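Histidine triad (HIT) protein (Sinorhizobium meliloti, PDB 3NRD) belongs to the histidine triad (HIT) family and, through its HIT domain, probably binds nucleotides and acts on their phosphate groups. Local coordinates at residues C24-M29 with P35-V40; I16-L21 with A129-N134; F62-V67 with V94-R99; A69-A74 with E78-G83. One frame throughout, in Å; residues are numbered along the deposited sequence.

Contact 1 (C24-M29 with P35-V40); sequences CQMRLM and PWLILV
Cys24 opens the first strand of an antiparallel beta hairpin, 24-29 with 36-41, by laying SG alongside Leu39 CB, 3.9 Å away; a small thiol suits this buried corner, where Leu60 of helix 54-75 also closes in. Gln25 and Val40 form a hydrogen-bonded pair, with Val40 N 2.8 Å from Gln25 O. Met26, a selenomethionine, shares its face of the sheet with Leu37 and Leu39, and its bent end carries CE to Leu37 CD1 (3.8 Å), where Val67 of helix 54-75 touches both side chains. On the opposite face Arg27 pairs with Ile38 through two nearly straight backbone bonds, Arg27 N to Ile38 O measuring 2.9 Å; its CB rests on Ile38 CG1 while the guanidinium leads away to weak bonds with the carbonyls of Leu11 and Gly15. Leu28 returns to the Leu37 side, its CD1 set 3.6 Å from Leu37 CD2. With CG anti to the backbone N (chi1 179°), Met29 runs beside Trp36, and in the conformer described CG lies over the six-membered ring, 3.5 Å from its centroid, with SE above the same face in a Met-aromatic contact. A leucine in place of Trp36 would probably leave the Met29 chain without its flat support and His95 ND1 without the indole N-H. Beyond the bond from Met29 N to Trp36 O, a water bridges the strands, 3.0 Å from Met29 O and 3.0 Å from Trp36 N.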
loop_
_atom_site.group_PDB
_atom_site.type_symbol
_atom_site.label_atom_id
_atom_site.label_comp_id
_atom_site.label_asym_id
_atom_site.label_seq_id
_atom_site.Cartn_x
_atom_site.Cartn_y
_atom_site.Cartn_z
ATOM N N CYS A 24 -0.320 -4.908 -15.708
ATOM C CA CYS A 24 -1.292 -5.351 -14.715
ATOM C C CYS A 24 -2.664 -5.652 -15.302
ATOM O O CYS A 24 -3.190 -4.852 -16.070
ATOM C CB CYS A 24 -1.472 -4.310 -13.639
ATOM S SG CYS A 24 -0.065 -4.157 -12.545
ATOM N N GLN A 25 -3.227 -6.813 -14.949
ATOM C CA GLN A 25 -4.659 -7.038 -15.043
ATOM C C GLN A 25 -5.342 -6.187 -13.975
ATOM O O GLN A 25 -4.797 -6.027 -12.881
ATOM C CB GLN A 25 -5.011 -8.490 -14.797
ATOM C CG GLN A 25 -4.593 -9.430 -15.918
ATOM C CD GLN A 25 -4.834 -10.894 -15.602
ATOM O OE1 GLN A 25 -5.656 -11.219 -14.759
ATOM N NE2 GLN A 25 -4.081 -11.792 -16.272
HETATM N N MSE A 26 -6.521 -5.654 -14.305
HETATM C CA MSE A 26 -7.337 -4.870 -13.383
HETATM C C MSE A 26 -8.581 -5.650 -13.042
HETATM O O MSE A 26 -9.264 -6.172 -13.944
HETATM C CB MSE A 26 -7.801 -3.562 -14.001
HETATM C CG MSE A 26 -6.734 -2.613 -14.325
HETATM SE SE MSE A 26 -7.455 -0.882 -14.962
HETATM C CE MSE A 26 -8.424 -0.540 -13.364
ATOM N N ARG A 27 -8.891 -5.717 -11.754
ATOM C CA ARG A 27 -10.134 -6.307 -11.306
ATOM C C ARG A 27 -10.815 -5.398 -10.327
ATOM O O ARG A 27 -10.162 -4.719 -9.588
ATOM C CB ARG A 27 -9.893 -7.641 -10.649
ATOM C CG ARG A 27 -9.229 -8.614 -11.569
ATOM C CD ARG A 27 -9.025 -9.956 -10.939
ATOM N NE ARG A 27 -10.188 -10.834 -10.980
ATOM C CZ ARG A 27 -10.618 -11.501 -12.045
ATOM N NH1 ARG A 27 -10.052 -11.353 -13.237
ATOM N NH2 ARG A 27 -11.661 -12.313 -11.919
ATOM N N LEU A 28 -12.137 -5.420 -10.334
ATOM C CA LEU A 28 -12.940 -4.702 -9.364
ATOM C C LEU A 28 -13.194 -5.693 -8.275
ATOM O O LEU A 28 -13.804 -6.723 -8.544
ATOM C CB LEU A 28 -14.265 -4.244 -9.993
ATOM C CG LEU A 28 -15.324 -3.599 -9.102
ATOM C CD1 LEU A 28 -14.852 -2.175 -8.606
ATOM C CD2 LEU A 28 -16.681 -3.571 -9.822
HETATM N N MSE A 29 -12.730 -5.428 -7.068
HETATM C CA MSE A 29 -13.021 -6.267 -5.920
HETATM C C MSE A 29 -14.526 -6.283 -5.762
HETATM O O MSE A 29 -15.157 -5.211 -5.805
HETATM C CB MSE A 29 -12.349 -5.705 -4.662
HETATM C CG MSE A 29 -12.592 -6.476 -3.395
HETATM SE SE MSE A 29 -11.766 -8.199 -3.397
HETATM C CE MSE A 29 -9.979 -7.699 -2.782
ATOM N N PRO A 35 -15.404 1.666 -3.512
ATOM C CA PRO A 35 -14.872 1.370 -4.864
ATOM C C PRO A 35 -13.418 0.922 -4.773
ATOM O O PRO A 35 -12.521 1.706 -4.388
ATOM C CB PRO A 35 -15.037 2.677 -5.623
ATOM C CG PRO A 35 -15.970 3.540 -4.772
ATOM C CD PRO A 35 -15.827 3.076 -3.365
ATOM N N TRP A 36 -13.188 -0.333 -5.147
ATOM C CA TRP A 36 -11.977 -1.074 -4.770
ATOM C C TRP A 36 -11.530 -1.884 -5.971
ATOM O O TRP A 36 -12.273 -2.743 -6.457
ATOM C CB TRP A 36 -12.345 -1.942 -3.590
ATOM C CG TRP A 36 -11.305 -2.789 -2.981
ATOM C CD1 TRP A 36 -10.044 -3.018 -3.415
ATOM C CD2 TRP A 36 -11.480 -3.577 -1.826
ATOM N NE1 TRP A 36 -9.422 -3.903 -2.600
ATOM C CE2 TRP A 36 -10.286 -4.269 -1.609
ATOM C CE3 TRP A 36 -12.554 -3.779 -0.948
ATOM C CZ2 TRP A 36 -10.115 -5.150 -0.542
ATOM C CZ3 TRP A 36 -12.392 -4.652 0.110
ATOM C CH2 TRP A 36 -11.183 -5.329 0.306
ATOM N N LEU A 37 -10.342 -1.552 -6.465
ATOM C CA LEU A 37 -9.720 -2.199 -7.591
ATOM C C LEU A 37 -8.498 -2.939 -7.117
ATOM O O LEU A 37 -7.851 -2.546 -6.121
ATOM C CB LEU A 37 -9.274 -1.171 -8.602
ATOM C CG LEU A 37 -10.371 -0.205 -9.073
ATOM C CD1 LEU A 37 -9.790 0.743 -10.108
ATOM C CD2 LEU A 37 -11.581 -0.937 -9.629
ATOM N N ILE A 38 -8.147 -3.987 -7.836
ATOM C CA ILE A 38 -6.831 -4.566 -7.672
ATOM C C ILE A 38 -6.104 -4.620 -8.994
ATOM O O ILE A 38 -6.733 -4.813 -10.042
ATOM C CB ILE A 38 -6.849 -5.965 -6.975
ATOM C CG1 ILE A 38 -7.555 -7.022 -7.783
ATOM C CG2 ILE A 38 -7.541 -5.836 -5.631
ATOM C CD1 ILE A 38 -7.394 -8.446 -7.196
ATOM N N LEU A 39 -4.793 -4.422 -8.910
ATOM C CA LEU A 39 -3.892 -4.484 -10.055
ATOM C C LEU A 39 -3.030 -5.709 -9.852
ATOM O O LEU A 39 -2.419 -5.853 -8.802
ATOM C CB LEU A 39 -3.017 -3.246 -10.165
ATOM C CG LEU A 39 -3.641 -2.141 -11.014
ATOM C CD1 LEU A 39 -4.876 -1.553 -10.308
ATOM C CD2 LEU A 39 -2.606 -1.074 -11.329
ATOM N N VAL A 40 -3.005 -6.606 -10.830
ATOM C CA VAL A 40 -2.255 -7.870 -10.692
ATOM C C VAL A 40 -1.232 -7.880 -11.808
ATOM O O VAL A 40 -1.621 -8.087 -12.965
ATOM C CB VAL A 40 -3.155 -9.080 -10.767
ATOM C CG1 VAL A 40 -2.287 -10.403 -10.591
ATOM C CG2 VAL A 40 -4.279 -8.952 -9.732
HETATM O O HOH W 1 -15.399 -2.308 -5.269
#

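Contact 2 (I16-L21 with A129-N134); sequences IPIGTL and ARIMEN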
loop_
_atom_site.group_PDB
_atom_site.type_symbol
_atom_site.label_atom_id
_atom_site.label_comp_id
_atom_site.label_asym_id
_atom_site.label_seq_id
_atom_site.Cartn_x
_atom_site.Cartn_y
_atom_site.Cartn_z
ATOM N N ILE A 16 -13.894 -8.957 -10.100
ATOM C CA ILE A 16 -14.525 -8.968 -11.414
ATOM C C ILE A 16 -13.524 -8.394 -12.421
ATOM O O ILE A 16 -13.029 -7.310 -12.186
ATOM C CB ILE A 16 -15.758 -8.078 -11.425
ATOM C CG1 ILE A 16 -16.825 -8.581 -10.416
ATOM C CG2 ILE A 16 -16.319 -7.986 -12.871
ATOM C CD1 ILE A 16 -17.824 -7.498 -9.948
ATOM N N PRO A 17 -13.229 -9.097 -13.546
ATOM C CA PRO A 17 -12.292 -8.516 -14.523
ATOM C C PRO A 17 -12.855 -7.270 -15.159
ATOM O O PRO A 17 -14.007 -7.249 -15.468
ATOM C CB PRO A 17 -12.129 -9.610 -15.580
ATOM C CG PRO A 17 -13.281 -10.461 -15.446
ATOM C CD PRO A 17 -13.781 -10.372 -14.024
ATOM N N ILE A 18 -12.081 -6.212 -15.241
ATOM C CA ILE A 18 -12.515 -4.986 -15.931
ATOM C C ILE A 18 -11.510 -4.464 -16.967
ATOM O O ILE A 18 -11.697 -3.368 -17.482
ATOM C CB ILE A 18 -12.903 -3.853 -14.909
ATOM C CG1 ILE A 18 -11.727 -3.402 -14.060
ATOM C CG2 ILE A 18 -14.045 -4.326 -13.976
ATOM C CD1 ILE A 18 -12.076 -2.240 -13.169
ATOM N N GLY A 19 -10.482 -5.244 -17.288
ATOM C CA GLY A 19 -9.500 -4.873 -18.305
ATOM C C GLY A 19 -8.079 -5.199 -17.890
ATOM O O GLY A 19 -7.824 -5.663 -16.790
ATOM N N THR A 20 -7.169 -4.949 -18.809
ATOM C CA THR A 20 -5.742 -5.108 -18.599
ATOM C C THR A 20 -5.092 -3.827 -19.029
ATOM O O THR A 20 -5.562 -3.195 -19.969
ATOM C CB THR A 20 -5.231 -6.291 -19.435
ATOM O OG1 THR A 20 -5.983 -7.457 -19.062
ATOM C CG2 THR A 20 -3.757 -6.554 -19.195
ATOM N N LEU A 21 -4.037 -3.450 -18.325
ATOM C CA LEU A 21 -3.164 -2.339 -18.679
ATOM C C LEU A 21 -2.000 -2.969 -19.441
ATOM O O LEU A 21 -2.255 -3.884 -20.220
ATOM C CB LEU A 21 -2.775 -1.561 -17.424
ATOM C CG LEU A 21 -3.926 -0.899 -16.656
ATOM C CD1 LEU A 21 -3.376 -0.206 -15.408
ATOM C CD2 LEU A 21 -4.730 0.084 -17.510
ATOM N N ALA A 129 -16.965 0.901 -16.830
ATOM C CA ALA A 129 -16.958 1.881 -17.935
ATOM C C ALA A 129 -16.459 3.242 -17.474
ATOM O O ALA A 129 -15.651 3.851 -18.130
ATOM C CB ALA A 129 -18.325 2.017 -18.554
ATOM N N ARG A 130 -16.921 3.656 -16.307
ATOM C CA ARG A 130 -16.614 4.946 -15.731
ATOM C C ARG A 130 -15.127 5.050 -15.384
ATOM O O ARG A 130 -14.483 6.065 -15.659
ATOM C CB ARG A 130 -17.469 5.140 -14.499
ATOM C CG ARG A 130 -17.817 6.529 -14.242
ATOM C CD ARG A 130 -18.571 6.681 -12.917
ATOM N NE ARG A 130 -18.410 8.057 -12.458
ATOM C CZ ARG A 130 -19.079 9.114 -12.946
ATOM N NH1 ARG A 130 -20.000 8.995 -13.906
ATOM N NH2 ARG A 130 -18.826 10.323 -12.461
ATOM N N ILE A 131 -14.573 3.975 -14.827
ATOM C CA ILE A 131 -13.155 3.928 -14.538
ATOM C C ILE A 131 -12.380 4.097 -15.839
ATOM O O ILE A 131 -11.562 5.003 -15.946
ATOM C CB ILE A 131 -12.744 2.610 -13.821
ATOM C CG1 ILE A 131 -13.367 2.540 -12.444
ATOM C CG2 ILE A 131 -11.248 2.510 -13.659
ATOM C CD1 ILE A 131 -13.606 1.101 -12.021
HETATM N N MSE A 132 -12.705 3.281 -16.842
HETATM C CA MSE A 132 -11.980 3.290 -18.119
HETATM C C MSE A 132 -12.026 4.649 -18.827
HETATM O O MSE A 132 -11.037 5.044 -19.455
HETATM C CB MSE A 132 -12.507 2.201 -19.082
HETATM C CG MSE A 132 -12.434 0.767 -18.590
HETATM SE SE MSE A 132 -10.754 0.298 -17.899
HETATM C CE MSE A 132 -10.119 -0.396 -19.584
ATOM N N GLU A 133 -13.145 5.360 -18.681
ATOM C CA GLU A 133 -13.313 6.735 -19.186
ATOM C C GLU A 133 -12.534 7.813 -18.457
ATOM O O GLU A 133 -12.459 8.948 -18.963
ATOM C CB GLU A 133 -14.790 7.157 -19.123
ATOM C CG GLU A 133 -15.686 6.459 -20.155
ATOM C CD GLU A 133 -17.205 6.512 -19.815
ATOM O OE1 GLU A 133 -17.628 7.285 -18.908
ATOM O OE2 GLU A 133 -17.964 5.768 -20.482
ATOM N N ASN A 134 -12.040 7.490 -17.258
ATOM C CA ASN A 134 -11.339 8.417 -16.393
ATOM C C ASN A 134 -9.853 8.154 -16.214
ATOM O O ASN A 134 -9.147 8.998 -15.665
ATOM C CB ASN A 134 -12.020 8.394 -15.024
ATOM C CG ASN A 134 -13.238 9.283 -14.989
ATOM O OD1 ASN A 134 -13.096 10.471 -14.849
ATOM N ND2 ASN A 134 -14.431 8.711 -15.160
#
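Ile18 meets Ile131 and Met132 of the C-terminal helix through a side chain that splits at CB into two branches. CG2 turns back along its own sheet and rests 4.0 Å from Leu28 CB. CG1, placed between the backbone N and the carbonyl carbon (chi1 63°), passes 3.9 Å from Met26 CB on the neighbouring strand. From there CD1 reaches across to the helix and touches Ile131 CD1 at 3.8 Å, the two isoleucines crossing at about a right angle, so that methyl meets methyl without interlocking. A branched residue suits this place because one arm can cover the sheet while the other bridges to the helix. Met132, a selenomethionine at the exposed border, folds its bent chain over the backbone and sets SE 3.8 Å from Ile18 O. Next to it, Gly19 has backbone angles that would jam a CB against the preceding carbonyl oxygen, and that CB would also crowd Met132 CE. On another side of the helix, Arg130 NE holds Ala74 O, and Asn134 ND2 turns back to bond Arg130 O at 2.7 Å. This is the packing of a terminal helix against strand 15-20, one of the two outermost strands of the antiparallel sheet within this chain, in an alpha+beta HIT domain.

Contact 3 (F62-V67 with V94-R99); sequences FETNLV and VHVIAR. With SO4 (sulfate ion), chain H.
Thr64 turns its methyl toward two valines of strand 94-99: CG2 stands 4.1 Å from Val96 CG2, slanting across it, and also near Val94 CG1, whose side chain it crosses at about a right angle. The rotation follows from the hydroxyl, since OG1 beside the backbone N (chi1 -66°) bonds back to Leu60 O in the same helix, which satisfies a buried polar atom and leaves the methyl for the sheet. One turn on, Val67 CG1 meets Val96 CG1 at 4.2 Å, so the two methyls of Val96 are divided between Val67 and Thr64. Short branched side chains suit this interface, where the axes lie 9.5 Å apart and run almost parallel at 15°. The start of the strand carries the end of the HIT signature, in which polar residues, chiefly histidines such as His93 and His95, alternate with hydrophobic ones: Val94 and Val96 face helix 54-75, while His95 projects from the other side of the sheet. A sulfate ion, probably from the crystallisation liquor, lies at the edge of its ring, and NE2 donates a nearly straight bond to sulfate O1, 2.7 Å long with 170° at the hydrogen. His93 NE2 and Gly86 N grip the same ion, which is consistent with a site for a nucleotide phosphate. Elsewhere on this helix, Asn65 ND2 hydrogen-bonds OE1 of Gln57 of the second subunit.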
loop_
_atom_site.group_PDB
_atom_site.type_symbol
_atom_site.label_atom_id
_atom_site.label_comp_id
_atom_site.label_asym_id
_atom_site.label_seq_id
_atom_site.Cartn_x
_atom_site.Cartn_y
_atom_site.Cartn_z
ATOM N N PHE A 62 3.463 3.451 -12.073
ATOM C CA PHE A 62 2.709 4.404 -12.887
ATOM C C PHE A 62 1.356 3.891 -13.299
ATOM O O PHE A 62 0.444 4.681 -13.440
ATOM C CB PHE A 62 3.567 4.853 -14.064
ATOM C CG PHE A 62 4.711 5.699 -13.596
ATOM C CD1 PHE A 62 4.464 6.929 -13.004
ATOM C CD2 PHE A 62 5.988 5.256 -13.667
ATOM C CE1 PHE A 62 5.478 7.690 -12.514
ATOM C CE2 PHE A 62 7.002 6.032 -13.199
ATOM C CZ PHE A 62 6.747 7.253 -12.633
ATOM N N GLU A 63 1.244 2.584 -13.498
ATOM C CA GLU A 63 -0.066 1.952 -13.673
ATOM C C GLU A 63 -0.879 2.143 -12.399
ATOM O O GLU A 63 -2.031 2.510 -12.490
ATOM C CB GLU A 63 0.040 0.456 -14.069
ATOM C CG GLU A 63 0.333 0.294 -15.563
ATOM C CD GLU A 63 0.461 -1.170 -16.042
ATOM O OE1 GLU A 63 0.141 -2.107 -15.281
ATOM O OE2 GLU A 63 0.888 -1.395 -17.203
ATOM N N THR A 64 -0.269 1.918 -11.227
ATOM C CA THR A 64 -0.977 2.102 -9.944
ATOM C C THR A 64 -1.478 3.538 -9.780
ATOM O O THR A 64 -2.636 3.750 -9.426
ATOM C CB THR A 64 -0.120 1.700 -8.750
ATOM O OG1 THR A 64 0.139 0.285 -8.790
ATOM C CG2 THR A 64 -0.831 2.020 -7.431
ATOM N N ASN A 65 -0.610 4.488 -10.121
ATOM C CA ASN A 65 -0.823 5.888 -9.892
ATOM C C ASN A 65 -1.787 6.466 -10.916
ATOM O O ASN A 65 -2.617 7.310 -10.554
ATOM C CB ASN A 65 0.524 6.639 -9.840
ATOM C CG ASN A 65 1.361 6.248 -8.595
ATOM O OD1 ASN A 65 0.868 5.541 -7.721
ATOM N ND2 ASN A 65 2.620 6.670 -8.544
ATOM N N LEU A 66 -1.692 5.987 -12.173
ATOM C CA LEU A 66 -2.692 6.311 -13.187
ATOM C C LEU A 66 -4.064 5.825 -12.756
ATOM O O LEU A 66 -5.016 6.537 -12.896
ATOM C CB LEU A 66 -2.317 5.687 -14.537
ATOM C CG LEU A 66 -3.137 6.016 -15.764
ATOM C CD1 LEU A 66 -2.733 7.356 -16.370
ATOM C CD2 LEU A 66 -2.994 4.867 -16.796
ATOM N N VAL A 67 -4.157 4.603 -12.256
ATOM C CA VAL A 67 -5.435 4.065 -11.796
ATOM C C VAL A 67 -5.943 4.810 -10.574
ATOM O O VAL A 67 -7.127 5.080 -10.489
ATOM C CB VAL A 67 -5.347 2.534 -11.530
ATOM C CG1 VAL A 67 -6.536 2.013 -10.742
ATOM C CG2 VAL A 67 -5.235 1.817 -12.877
ATOM N N VAL A 94 -2.071 -5.253 -6.026
ATOM C CA VAL A 94 -2.052 -3.948 -5.384
ATOM C C VAL A 94 -3.475 -3.476 -5.328
ATOM O O VAL A 94 -4.121 -3.346 -6.391
ATOM C CB VAL A 94 -1.210 -2.936 -6.132
ATOM C CG1 VAL A 94 -1.293 -1.574 -5.436
ATOM C CG2 VAL A 94 0.252 -3.411 -6.231
ATOM N N HIS A 95 -3.957 -3.243 -4.107
ATOM C CA HIS A 95 -5.257 -2.669 -3.841
ATOM C C HIS A 95 -5.202 -1.167 -4.098
ATOM O O HIS A 95 -4.252 -0.516 -3.673
ATOM C CB HIS A 95 -5.674 -2.892 -2.375
ATOM C CG HIS A 95 -5.645 -4.327 -1.920
ATOM N ND1 HIS A 95 -6.699 -5.191 -2.104
ATOM C CD2 HIS A 95 -4.710 -5.025 -1.232
ATOM C CE1 HIS A 95 -6.403 -6.372 -1.583
ATOM N NE2 HIS A 95 -5.208 -6.294 -1.024
ATOM N N VAL A 96 -6.217 -0.623 -4.777
ATOM C CA VAL A 96 -6.372 0.806 -5.023
ATOM C C VAL A 96 -7.819 1.123 -4.733
ATOM O O VAL A 96 -8.709 0.736 -5.495
ATOM C CB VAL A 96 -6.051 1.194 -6.466
ATOM C CG1 VAL A 96 -6.182 2.741 -6.659
ATOM C CG2 VAL A 96 -4.679 0.691 -6.862
ATOM N N ILE A 97 -8.050 1.793 -3.613
ATOM C CA ILE A 97 -9.372 1.875 -3.007
ATOM C C ILE A 97 -9.769 3.346 -2.840
ATOM O O ILE A 97 -8.971 4.136 -2.339
ATOM C CB ILE A 97 -9.406 1.240 -1.628
ATOM C CG1 ILE A 97 -8.943 -0.237 -1.650
ATOM C CG2 ILE A 97 -10.814 1.342 -1.054
ATOM C CD1 ILE A 97 -8.200 -0.648 -0.420
ATOM N N ALA A 98 -10.982 3.701 -3.242
ATOM C CA ALA A 98 -11.517 5.075 -3.106
ATOM C C ALA A 98 -12.208 5.237 -1.754
ATOM O O ALA A 98 -13.086 4.458 -1.419
ATOM C CB ALA A 98 -12.496 5.360 -4.200
ATOM N N ARG A 99 -11.864 6.280 -1.017
ATOM C CA ARG A 99 -12.382 6.493 0.335
ATOM C C ARG A 99 -12.915 7.906 0.576
ATOM O O ARG A 99 -12.523 8.874 -0.091
ATOM C CB ARG A 99 -11.315 6.285 1.398
ATOM C CG ARG A 99 -10.564 5.000 1.347
ATOM C CD ARG A 99 -11.399 3.802 1.653
ATOM N NE ARG A 99 -12.075 3.837 2.949
ATOM C CZ ARG A 99 -11.592 3.437 4.120
ATOM N NH1 ARG A 99 -10.353 2.974 4.245
ATOM N NH2 ARG A 99 -12.387 3.491 5.194
HETATM S S SO4 H . -4.633 -9.433 0.455
HETATM O O1 SO4 H . -3.814 -8.294 0.041
HETATM O O2 SO4 H . -5.612 -9.612 -0.590
HETATM O O3 SO4 H . -3.878 -10.659 0.542
HETATM O O4 SO4 H . -5.301 -9.266 1.700
#

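Contact 4 (A69-A74 with E78-G83); sequences AGLKKA and EKINIG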
loop_
_atom_site.group_PDB
_atom_site.type_symbol
_atom_site.label_atom_id
_atom_site.label_comp_id
_atom_site.label_asym_id
_atom_site.label_seq_id
_atom_site.Cartn_x
_atom_site.Cartn_y
_atom_site.Cartn_z
ATOM N N ALA A 69 -5.373 7.982 -9.658
ATOM C CA ALA A 69 -5.879 9.289 -10.149
ATOM C C ALA A 69 -7.208 9.098 -10.862
ATOM O O ALA A 69 -8.160 9.823 -10.601
ATOM C CB ALA A 69 -4.844 9.964 -11.064
ATOM N N GLY A 70 -7.288 8.061 -11.698
ATOM C CA GLY A 70 -8.515 7.745 -12.419
ATOM C C GLY A 70 -9.662 7.372 -11.498
ATOM O O GLY A 70 -10.771 7.849 -11.667
ATOM N N LEU A 71 -9.379 6.520 -10.522
ATOM C CA LEU A 71 -10.390 6.096 -9.561
ATOM C C LEU A 71 -10.905 7.278 -8.781
ATOM O O LEU A 71 -12.120 7.376 -8.577
ATOM C CB LEU A 71 -9.833 5.012 -8.618
ATOM C CG LEU A 71 -10.771 4.456 -7.552
ATOM C CD1 LEU A 71 -12.026 3.864 -8.156
ATOM C CD2 LEU A 71 -10.023 3.394 -6.676
ATOM N N LYS A 72 -10.004 8.184 -8.369
ATOM C CA LYS A 72 -10.396 9.352 -7.604
ATOM C C LYS A 72 -11.274 10.258 -8.434
ATOM O O LYS A 72 -12.289 10.758 -7.947
ATOM C CB LYS A 72 -9.189 10.130 -7.076
ATOM C CG LYS A 72 -9.555 11.174 -5.992
ATOM C CD LYS A 72 -8.289 11.878 -5.402
ATOM C CE LYS A 72 -8.593 12.974 -4.331
ATOM N NZ LYS A 72 -7.396 13.260 -3.394
ATOM N N LYS A 73 -10.900 10.459 -9.691
ATOM C CA LYS A 73 -11.712 11.260 -10.610
ATOM C C LYS A 73 -13.107 10.624 -10.834
ATOM O O LYS A 73 -14.116 11.310 -10.733
ATOM C CB LYS A 73 -10.955 11.486 -11.942
ATOM C CG LYS A 73 -11.568 12.586 -12.788
ATOM C CD LYS A 73 -10.826 12.835 -14.109
ATOM C CE LYS A 73 -11.569 13.911 -14.932
ATOM N NZ LYS A 73 -11.029 14.029 -16.320
ATOM N N ALA A 74 -13.150 9.322 -11.090
ATOM C CA ALA A 74 -14.422 8.624 -11.370
ATOM C C ALA A 74 -15.383 8.598 -10.160
ATOM O O ALA A 74 -16.599 8.669 -10.354
ATOM C CB ALA A 74 -14.173 7.211 -11.877
ATOM N N GLU A 78 -12.562 11.491 -1.516
ATOM C CA GLU A 78 -11.653 12.379 -0.755
ATOM C C GLU A 78 -10.202 11.877 -0.712
ATOM O O GLU A 78 -9.269 12.680 -0.696
ATOM C CB GLU A 78 -12.175 12.551 0.663
ATOM C CG GLU A 78 -13.460 13.340 0.690
ATOM C CD GLU A 78 -14.282 13.170 1.954
ATOM O OE1 GLU A 78 -13.769 12.665 2.990
ATOM O OE2 GLU A 78 -15.470 13.559 1.877
ATOM N N LYS A 79 -10.020 10.551 -0.684
ATOM C CA LYS A 79 -8.710 9.953 -0.493
ATOM C C LYS A 79 -8.630 8.567 -1.112
ATOM O O LYS A 79 -9.567 7.760 -0.987
ATOM C CB LYS A 79 -8.391 9.864 0.999
ATOM C CG LYS A 79 -6.948 9.509 1.356
ATOM C CD LYS A 79 -5.971 10.647 1.043
ATOM C CE LYS A 79 -4.528 10.229 1.333
ATOM N NZ LYS A 79 -4.045 9.181 0.418
ATOM N N ILE A 80 -7.523 8.294 -1.785
ATOM C CA ILE A 80 -7.202 6.959 -2.238
ATOM C C ILE A 80 -6.324 6.249 -1.198
ATOM O O ILE A 80 -5.450 6.885 -0.593
ATOM C CB ILE A 80 -6.461 6.982 -3.596
ATOM C CG1 ILE A 80 -7.343 7.598 -4.703
ATOM C CG2 ILE A 80 -6.039 5.576 -4.043
ATOM C CD1 ILE A 80 -8.597 6.774 -5.050
ATOM N N ASN A 81 -6.573 4.947 -0.998
ATOM C CA ASN A 81 -5.732 4.062 -0.210
ATOM C C ASN A 81 -5.134 3.029 -1.164
ATOM O O ASN A 81 -5.869 2.444 -1.936
ATOM C CB ASN A 81 -6.512 3.315 0.869
ATOM C CG ASN A 81 -7.088 4.217 1.960
ATOM O OD1 ASN A 81 -7.880 3.748 2.756
ATOM N ND2 ASN A 81 -6.697 5.491 2.000
ATOM N N ILE A 82 -3.818 2.843 -1.116
ATOM C CA ILE A 82 -3.099 1.897 -1.955
ATOM C C ILE A 82 -2.453 0.892 -1.049
ATOM O O ILE A 82 -1.849 1.289 -0.047
ATOM C CB ILE A 82 -2.016 2.593 -2.776
ATOM C CG1 ILE A 82 -2.675 3.493 -3.836
ATOM C CG2 ILE A 82 -1.114 1.554 -3.429
ATOM C CD1 ILE A 82 -1.755 4.485 -4.447
ATOM N N GLY A 83 -2.504 -0.389 -1.397
ATOM C CA GLY A 83 -2.004 -1.434 -0.479
ATOM C C GLY A 83 -1.507 -2.662 -1.185
ATOM O O GLY A 83 -2.124 -3.098 -2.143
#
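Lys72 of the helix stretches its amine to a main-chain oxygen at the start of the next strand, NZ lying 3.3 Å from Glu78 O in a weak hydrogen bond. That oxygen sits in a classic beta bulge, where Glu78 and Lys79 both face Arg99 and strand 79-84 joins the edge of the HIT sheet. The lysine chain leaves CA opposite its own N (chi1 -166°) and stays extended, which carries NZ that far, to a salt bridge with Glu48 of the second subunit, whose carboxylate also takes Lys79 NZ; the shared anion probably eases the approach of the two amines. The lysine serves the core too, its CB covering Ile80 CG1 at 3.9 Å. A methionine in its place would probably leave Glu48 of the second subunit with one cation fewer and Glu78 O without this donor. Deeper in, Ile80 CD1 reaches Leu71, slanting across it, 4.0 Å from Leu71 CD2; two branched, purely apolar side chains fill the layer between helix and sheet. At the edge of the strand, Ile80 O accepts two bonds, Lys79 NZ in the carbonyl plane at 2.9 Å and Asn81 ND2 at 3.2 Å, 48° above that plane.

Overall arrangement
Contacts 1 and 3 form the buried heart of the domain; contacts 2 and 4 lie nearer its surface, toward the two outermost strands of one antiparallel sheet. Contact 1 is strand on strand and rests on regular backbone bonds, whereas the other three set helices against that sheet chiefly through aliphatic side chains. Contacts 3 and 4 share helix 54-75, covering neighbouring strands, and both reach the second subunit, where charges and amides enter; Ile82 and Gly83 carry the sheet on into that subunit. Contact 2 adds the C-terminal helix at the other end, fastened to contact 4 by Arg130 and Ala74. Trp36 of contact 1 holds ND1 of His95 of contact 3, whose NE2 meets the sulfate.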